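Local coordinates for 2-oxo-1,2-dihydroquinoline 8-monooxygenase, oxygenase component (Pseudomonas putida, PDB 1Z02), which probably hydroxylates 2-oxo-1,2-dihydroquinoline at its 8 position as a monooxygenase, using a Rieske-type [2Fe-2S] cluster and a mononuclear iron, at residues 31-36 against 380-385; 149-154 against 160-165. All coordinates share one frame; numbering follows the deposited sequence.

In the fold
Coming from the N terminus, the chain forms the short helix 31-34 before strand 43-49. Contact 1 closes a very long loop, since its second segment comes 344 residues later, on helix 380-384. It ties the N-terminal arm to the helices of the C-terminal part. Contact 2 falls within that loop and closes a short one of its own. Strand 147-152 and the loop that follows it, 160-165, fold together over a spacer of five residues. The two contacts therefore nest and do not cross. The centres of contact 1 and contact 2 lie about 27 Å apart, and the two do not touch.

Contact 1: residues 31-36 against 380-385; sequences QPYKDA and TGWDDE
Lys-34 reaches from helix 31-34 across to helix 380-384, while Tyr-33 meets Trp-382 beside it. Lys-34 and Tyr-33 do different work. Lys-34 has CG anti to its carbonyl carbon (chi1 -67°), and the chain is extended beyond CG. This carries NZ to the backbone and side chain of the other helix. There NZ gives two hydrogen bonds. One goes to Asp-383 OD2 at 2.9 Å and is part of a salt bridge. NZ meets that oxygen nearly in line with its C-O bond, and the two side chains cross at about a right angle. The other goes from NZ to Trp-382 O at 3.1 Å. Here the donor sits well above the carbonyl plane.

Tyr-33 and Trp-382 also cross at about a right angle. Tyr-33 CE1 lies 3.8 Å from Trp-382 CZ3, which sits at the tyrosine edge, near its plane. The ring planes are inclined at 73°, with centroids 5.9 Å apart, and the pair is oblique. Trp-382 CB points to the opposing segment, and the far rim of its six-membered ring does the touching. Tyr-33 OH is hydrogen-bonded by Trp-397 NE1 of helix 392-404, and Trp-382 also packs edge-to-face on Tyr-376. The aromatic pair thus belongs to a wider packing of helices.

The contact joins the N-terminal arm to the C-terminal helices by a polar grip and an aromatic one. Glu-385, beyond Asp-383, is paired with Arg-398, and its OE2 stays 6.5 Å from Lys-34 NZ. Through its two bonds NZ is met directly by the Asp-383 carboxylate and a carbonyl oxygen, which would probably favour the protonated form of the lysine.

Contact 2: residues 149-154 against 160-165; sequences FVFVRE and EDVPPL
Phe-149 packs against Leu-165 where the loop 160-165 folds back along strand 147-152, the central strand of a three-stranded antiparallel sheet. Strands 43-49 and 141-144 flank it in that sheet, and the loop 160-165 leads on toward strand 196-206. The touching parts run nearly antiparallel, at 155°, and meet through side chains. Phe-149 has CG beside its backbone N (chi1 -63°), which sets the ring against Leu-165. Its ring takes Leu-165 CD1 off-centre, 4.2 Å from the ring centroid. Within this pair the closest approach is 3.7 Å, from Phe-149 CG to Leu-165 CD1, while Leu-165 CD2 lies beside Phe-149 CD1. The two side chains cross at about a right angle. Trp-44 of the neighbouring strand 43-49 touches both residues.

Phe-151 follows two residues on and points the same way, toward the loop. Val-162 comes at it from the opposite direction and lays CG1 over one face, 3.9 Å from the centroid and 15° off the ring normal. This is a CH-pi contact. Val-162 CG2 reaches the CE2 side of the same ring. Pro-163 crosses at the far end, where its CD sits 3.7 Å from Phe-151 CZ. The rings of Trp-44 and Phe-157 also meet the Phe-151 ring. An alanine at Phe-151 would probably leave Val-162 CG1 and Pro-163 CD without the ring they pack on and open a gap between strand and loop.

Arg-153 follows the strand. Its chain is extended from CG to NE. The guanidinium is held by a salt bridge from NH2 to Asp-159 and by a hydrogen bond from NH1 to Thr-138 O. Held there, it just brushes the loop: NH2 lies 4.1 Å from Val-162 CG2, in van der Waals contact.

Contact 1: residues 31-36 against 380-385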
loop_
_atom_site.group_PDB
_atom_site.type_symbol
_atom_site.label_atom_id
_atom_site.label_comp_id
_atom_site.label_asym_id
_atom_site.label_seq_id
_atom_site.Cartn_x
_atom_site.Cartn_y
_atom_site.Cartn_z
ATOM N N GLN A 31 -9.262 29.098 -4.039
ATOM C CA GLN A 31 -8.276 28.491 -3.155
ATOM C C GLN A 31 -8.970 27.555 -2.162
ATOM O O GLN A 31 -8.467 26.470 -1.882
ATOM C CB GLN A 31 -7.492 29.566 -2.389
ATOM C CG GLN A 31 -6.341 29.011 -1.532
ATOM C CD GLN A 31 -5.327 28.216 -2.341
ATOM O OE1 GLN A 31 -4.783 28.712 -3.327
ATOM N NE2 GLN A 31 -5.062 26.979 -1.925
ATOM N N PRO A 32 -10.133 27.958 -1.612
ATOM C CA PRO A 32 -10.836 27.089 -0.661
ATOM C C PRO A 32 -11.196 25.726 -1.274
ATOM O O PRO A 32 -11.195 24.700 -0.583
ATOM C CB PRO A 32 -12.076 27.904 -0.302
ATOM C CG PRO A 32 -11.575 29.309 -0.379
ATOM C CD PRO A 32 -10.772 29.285 -1.666
ATOM N N TYR A 33 -11.500 25.728 -2.571
ATOM C CA TYR A 33 -11.849 24.511 -3.304
ATOM C C TYR A 33 -10.601 23.638 -3.472
ATOM O O TYR A 33 -10.680 22.414 -3.426
ATOM C CB TYR A 33 -12.434 24.881 -4.674
ATOM C CG TYR A 33 -12.968 23.720 -5.496
ATOM C CD1 TYR A 33 -12.135 22.996 -6.343
ATOM C CD2 TYR A 33 -14.320 23.375 -5.454
ATOM C CE1 TYR A 33 -12.638 21.958 -7.140
ATOM C CE2 TYR A 33 -14.833 22.336 -6.244
ATOM C CZ TYR A 33 -13.988 21.637 -7.087
ATOM O OH TYR A 33 -14.489 20.643 -7.899
ATOM N N LYS A 34 -9.451 24.273 -3.680
ATOM C CA LYS A 34 -8.200 23.537 -3.820
ATOM C C LYS A 34 -7.859 22.887 -2.486
ATOM O O LYS A 34 -7.184 21.850 -2.433
ATOM C CB LYS A 34 -7.059 24.472 -4.205
ATOM C CG LYS A 34 -7.144 25.101 -5.577
ATOM C CD LYS A 34 -5.836 25.823 -5.866
ATOM C CE LYS A 34 -5.782 26.385 -7.276
ATOM N NZ LYS A 34 -4.392 26.849 -7.597
ATOM N N ASP A 35 -8.315 23.522 -1.411
ATOM C CA ASP A 35 -8.080 23.045 -0.051
ATOM C C ASP A 35 -9.095 22.011 0.421
ATOM O O ASP A 35 -8.897 21.385 1.458
ATOM C CB ASP A 35 -8.116 24.219 0.926
ATOM C CG ASP A 35 -7.008 25.219 0.682
ATOM O OD1 ASP A 35 -7.118 26.347 1.209
ATOM O OD2 ASP A 35 -6.029 24.883 -0.024
ATOM N N ALA A 36 -10.180 21.830 -0.332
ATOM C CA ALA A 36 -11.232 20.898 0.067
ATOM C C ALA A 36 -11.102 19.436 -0.396
ATOM O O ALA A 36 -12.088 18.811 -0.796
ATOM C CB ALA A 36 -12.593 21.468 -0.361
ATOM N N THR A 380 -0.167 18.969 -8.050
ATOM C CA THR A 380 0.262 19.460 -9.350
ATOM C C THR A 380 -0.870 20.015 -10.225
ATOM O O THR A 380 -0.870 21.200 -10.576
ATOM C CB THR A 380 0.996 18.349 -10.122
ATOM O OG1 THR A 380 2.107 17.886 -9.341
ATOM C CG2 THR A 380 1.510 18.876 -11.462
ATOM N N GLY A 381 -1.832 19.156 -10.558
ATOM C CA GLY A 381 -2.944 19.544 -11.413
ATOM C C GLY A 381 -3.709 20.808 -11.068
ATOM O O GLY A 381 -4.113 21.557 -11.965
ATOM N N TRP A 382 -3.923 21.054 -9.781
ATOM C CA TRP A 382 -4.656 22.239 -9.353
ATOM C C TRP A 382 -3.954 23.551 -9.723
ATOM O O TRP A 382 -4.572 24.626 -9.744
ATOM C CB TRP A 382 -4.917 22.157 -7.843
ATOM C CG TRP A 382 -5.759 20.969 -7.486
ATOM C CD1 TRP A 382 -5.368 19.861 -6.786
ATOM C CD2 TRP A 382 -7.132 20.753 -7.842
ATOM N NE1 TRP A 382 -6.414 18.973 -6.680
ATOM C CE2 TRP A 382 -7.510 19.499 -7.314
ATOM C CE3 TRP A 382 -8.083 21.507 -8.546
ATOM C CZ2 TRP A 382 -8.794 18.972 -7.480
ATOM C CZ3 TRP A 382 -9.363 20.980 -8.711
ATOM C CH2 TRP A 382 -9.706 19.726 -8.173
ATOM N N ASP A 383 -2.667 23.460 -10.037
ATOM C CA ASP A 383 -1.900 24.638 -10.417
ATOM C C ASP A 383 -1.498 24.604 -11.881
ATOM O O ASP A 383 -1.568 25.625 -12.563
ATOM C CB ASP A 383 -0.608 24.755 -9.606
ATOM C CG ASP A 383 -0.841 25.080 -8.156
ATOM O OD1 ASP A 383 0.158 25.108 -7.419
ATOM O OD2 ASP A 383 -1.994 25.303 -7.743
ATOM N N ASP A 384 -1.072 23.432 -12.353
ATOM C CA ASP A 384 -0.590 23.271 -13.730
ATOM C C ASP A 384 -1.593 22.899 -14.822
ATOM O O ASP A 384 -1.242 22.878 -16.007
ATOM C CB ASP A 384 0.564 22.266 -13.756
ATOM C CG ASP A 384 1.787 22.764 -13.007
ATOM O OD1 ASP A 384 2.779 22.008 -12.898
ATOM O OD2 ASP A 384 1.757 23.917 -12.525
ATOM N N GLU A 385 -2.826 22.584 -14.446
ATOM C CA GLU A 385 -3.828 22.259 -15.452
ATOM C C GLU A 385 -3.930 23.483 -16.375
ATOM O O GLU A 385 -3.739 24.622 -15.930
ATOM C CB GLU A 385 -5.174 21.997 -14.776
ATOM C CG GLU A 385 -5.780 23.234 -14.123
ATOM C CD GLU A 385 -7.035 22.931 -13.324
ATOM O OE1 GLU A 385 -7.654 21.857 -13.541
ATOM O OE2 GLU A 385 -7.405 23.780 -12.477
#

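Contact 2: residues 149-154 against 160-165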
loop_
_atom_site.group_PDB
_atom_site.type_symbol
_atom_site.label_atom_id
_atom_site.label_comp_id
_atom_site.label_asym_id
_atom_site.label_seq_id
_atom_site.Cartn_x
_atom_site.Cartn_y
_atom_site.Cartn_z
ATOM N N PHE A 149 -30.839 10.778 3.739
ATOM C CA PHE A 149 -29.816 11.824 3.738
ATOM C C PHE A 149 -29.339 12.100 5.159
ATOM O O PHE A 149 -30.119 12.039 6.111
ATOM C CB PHE A 149 -30.345 13.133 3.132
ATOM C CG PHE A 149 -30.735 13.026 1.685
ATOM C CD1 PHE A 149 -32.016 12.607 1.318
ATOM C CD2 PHE A 149 -29.821 13.342 0.684
ATOM C CE1 PHE A 149 -32.375 12.507 -0.033
ATOM C CE2 PHE A 149 -30.163 13.246 -0.657
ATOM C CZ PHE A 149 -31.447 12.827 -1.020
ATOM N N VAL A 150 -28.051 12.390 5.298
ATOM C CA VAL A 150 -27.475 12.683 6.603
ATOM C C VAL A 150 -26.735 14.002 6.511
ATOM O O VAL A 150 -26.103 14.294 5.495
ATOM C CB VAL A 150 -26.475 11.582 7.053
ATOM C CG1 VAL A 150 -25.874 11.937 8.393
ATOM C CG2 VAL A 150 -27.180 10.247 7.155
ATOM N N PHE A 151 -26.840 14.809 7.559
ATOM C CA PHE A 151 -26.157 16.096 7.598
ATOM C C PHE A 151 -24.815 15.856 8.289
ATOM O O PHE A 151 -24.741 15.813 9.527
ATOM C CB PHE A 151 -26.973 17.118 8.396
ATOM C CG PHE A 151 -26.409 18.510 8.353
ATOM C CD1 PHE A 151 -26.458 19.258 7.181
ATOM C CD2 PHE A 151 -25.798 19.063 9.474
ATOM C CE1 PHE A 151 -25.906 20.536 7.126
ATOM C CE2 PHE A 151 -25.240 20.347 9.427
ATOM C CZ PHE A 151 -25.294 21.080 8.248
ATOM N N VAL A 152 -23.765 15.689 7.486
ATOM C CA VAL A 152 -22.424 15.444 8.007
ATOM C C VAL A 152 -21.832 16.768 8.473
ATOM O O VAL A 152 -21.523 17.647 7.664
ATOM C CB VAL A 152 -21.524 14.811 6.925
ATOM C CG1 VAL A 152 -20.194 14.349 7.543
ATOM C CG2 VAL A 152 -22.254 13.640 6.280
ATOM N N ARG A 153 -21.668 16.906 9.785
ATOM C CA ARG A 153 -21.169 18.144 10.367
ATOM C C ARG A 153 -19.992 17.968 11.314
ATOM O O ARG A 153 -19.694 16.858 11.760
ATOM C CB ARG A 153 -22.308 18.831 11.129
ATOM C CG ARG A 153 -22.931 17.924 12.178
ATOM C CD ARG A 153 -23.842 18.663 13.130
ATOM N NE ARG A 153 -24.484 17.752 14.076
ATOM C CZ ARG A 153 -25.371 18.136 14.990
ATOM N NH1 ARG A 153 -25.910 17.245 15.811
ATOM N NH2 ARG A 153 -25.716 19.417 15.084
ATOM N N GLU A 154 -19.329 19.081 11.620
ATOM C CA GLU A 154 -18.211 19.071 12.556
ATOM C C GLU A 154 -18.831 18.886 13.936
ATOM O O GLU A 154 -20.000 19.225 14.150
ATOM C CB GLU A 154 -17.461 20.404 12.525
ATOM C CG GLU A 154 -17.102 20.916 11.146
ATOM C CD GLU A 154 -16.476 22.293 11.195
ATOM O OE1 GLU A 154 -15.260 22.393 11.451
ATOM O OE2 GLU A 154 -17.210 23.279 10.998
ATOM N N GLU A 160 -29.194 24.116 16.160
ATOM C CA GLU A 160 -30.046 25.207 15.699
ATOM C C GLU A 160 -29.637 25.785 14.342
ATOM O O GLU A 160 -30.433 26.444 13.684
ATOM C CB GLU A 160 -30.083 26.333 16.743
ATOM C CG GLU A 160 -28.760 27.034 16.955
ATOM C CD GLU A 160 -28.902 28.288 17.801
ATOM O OE1 GLU A 160 -29.687 29.187 17.413
ATOM O OE2 GLU A 160 -28.226 28.367 18.850
ATOM N N ASP A 161 -28.400 25.539 13.929
ATOM C CA ASP A 161 -27.903 26.060 12.660
ATOM C C ASP A 161 -28.086 25.112 11.476
ATOM O O ASP A 161 -27.799 25.480 10.337
ATOM C CB ASP A 161 -26.419 26.419 12.790
ATOM C CG ASP A 161 -26.181 27.632 13.682
ATOM O OD1 ASP A 161 -25.003 28.003 13.872
ATOM O OD2 ASP A 161 -27.171 28.213 14.179
ATOM N N VAL A 162 -28.548 23.891 11.737
ATOM C CA VAL A 162 -28.751 22.923 10.660
ATOM C C VAL A 162 -29.852 23.386 9.708
ATOM O O VAL A 162 -31.007 23.560 10.105
ATOM C CB VAL A 162 -29.092 21.524 11.210
ATOM C CG1 VAL A 162 -29.278 20.538 10.053
ATOM C CG2 VAL A 162 -27.973 21.052 12.136
ATOM N N PRO A 163 -29.496 23.589 8.428
ATOM C CA PRO A 163 -30.412 24.042 7.379
ATOM C C PRO A 163 -31.302 22.942 6.809
ATOM O O PRO A 163 -31.040 21.756 7.004
ATOM C CB PRO A 163 -29.460 24.600 6.332
ATOM C CG PRO A 163 -28.343 23.596 6.382
ATOM C CD PRO A 163 -28.133 23.410 7.885
ATOM N N PRO A 164 -32.374 23.323 6.100
ATOM C CA PRO A 164 -33.282 22.330 5.508
ATOM C C PRO A 164 -32.506 21.536 4.460
ATOM O O PRO A 164 -31.558 22.051 3.863
ATOM C CB PRO A 164 -34.371 23.185 4.858
ATOM C CG PRO A 164 -34.338 24.458 5.645
ATOM C CD PRO A 164 -32.875 24.693 5.896
ATOM N N LEU A 165 -32.908 20.288 4.240
ATOM C CA LEU A 165 -32.257 19.445 3.248
ATOM C C LEU A 165 -32.353 20.096 1.859
ATOM O O LEU A 165 -31.424 20.017 1.052
ATOM C CB LEU A 165 -32.923 18.063 3.237
ATOM C CG LEU A 165 -32.627 17.117 2.070
ATOM C CD1 LEU A 165 -31.165 16.679 2.107
ATOM C CD2 LEU A 165 -33.570 15.924 2.153
#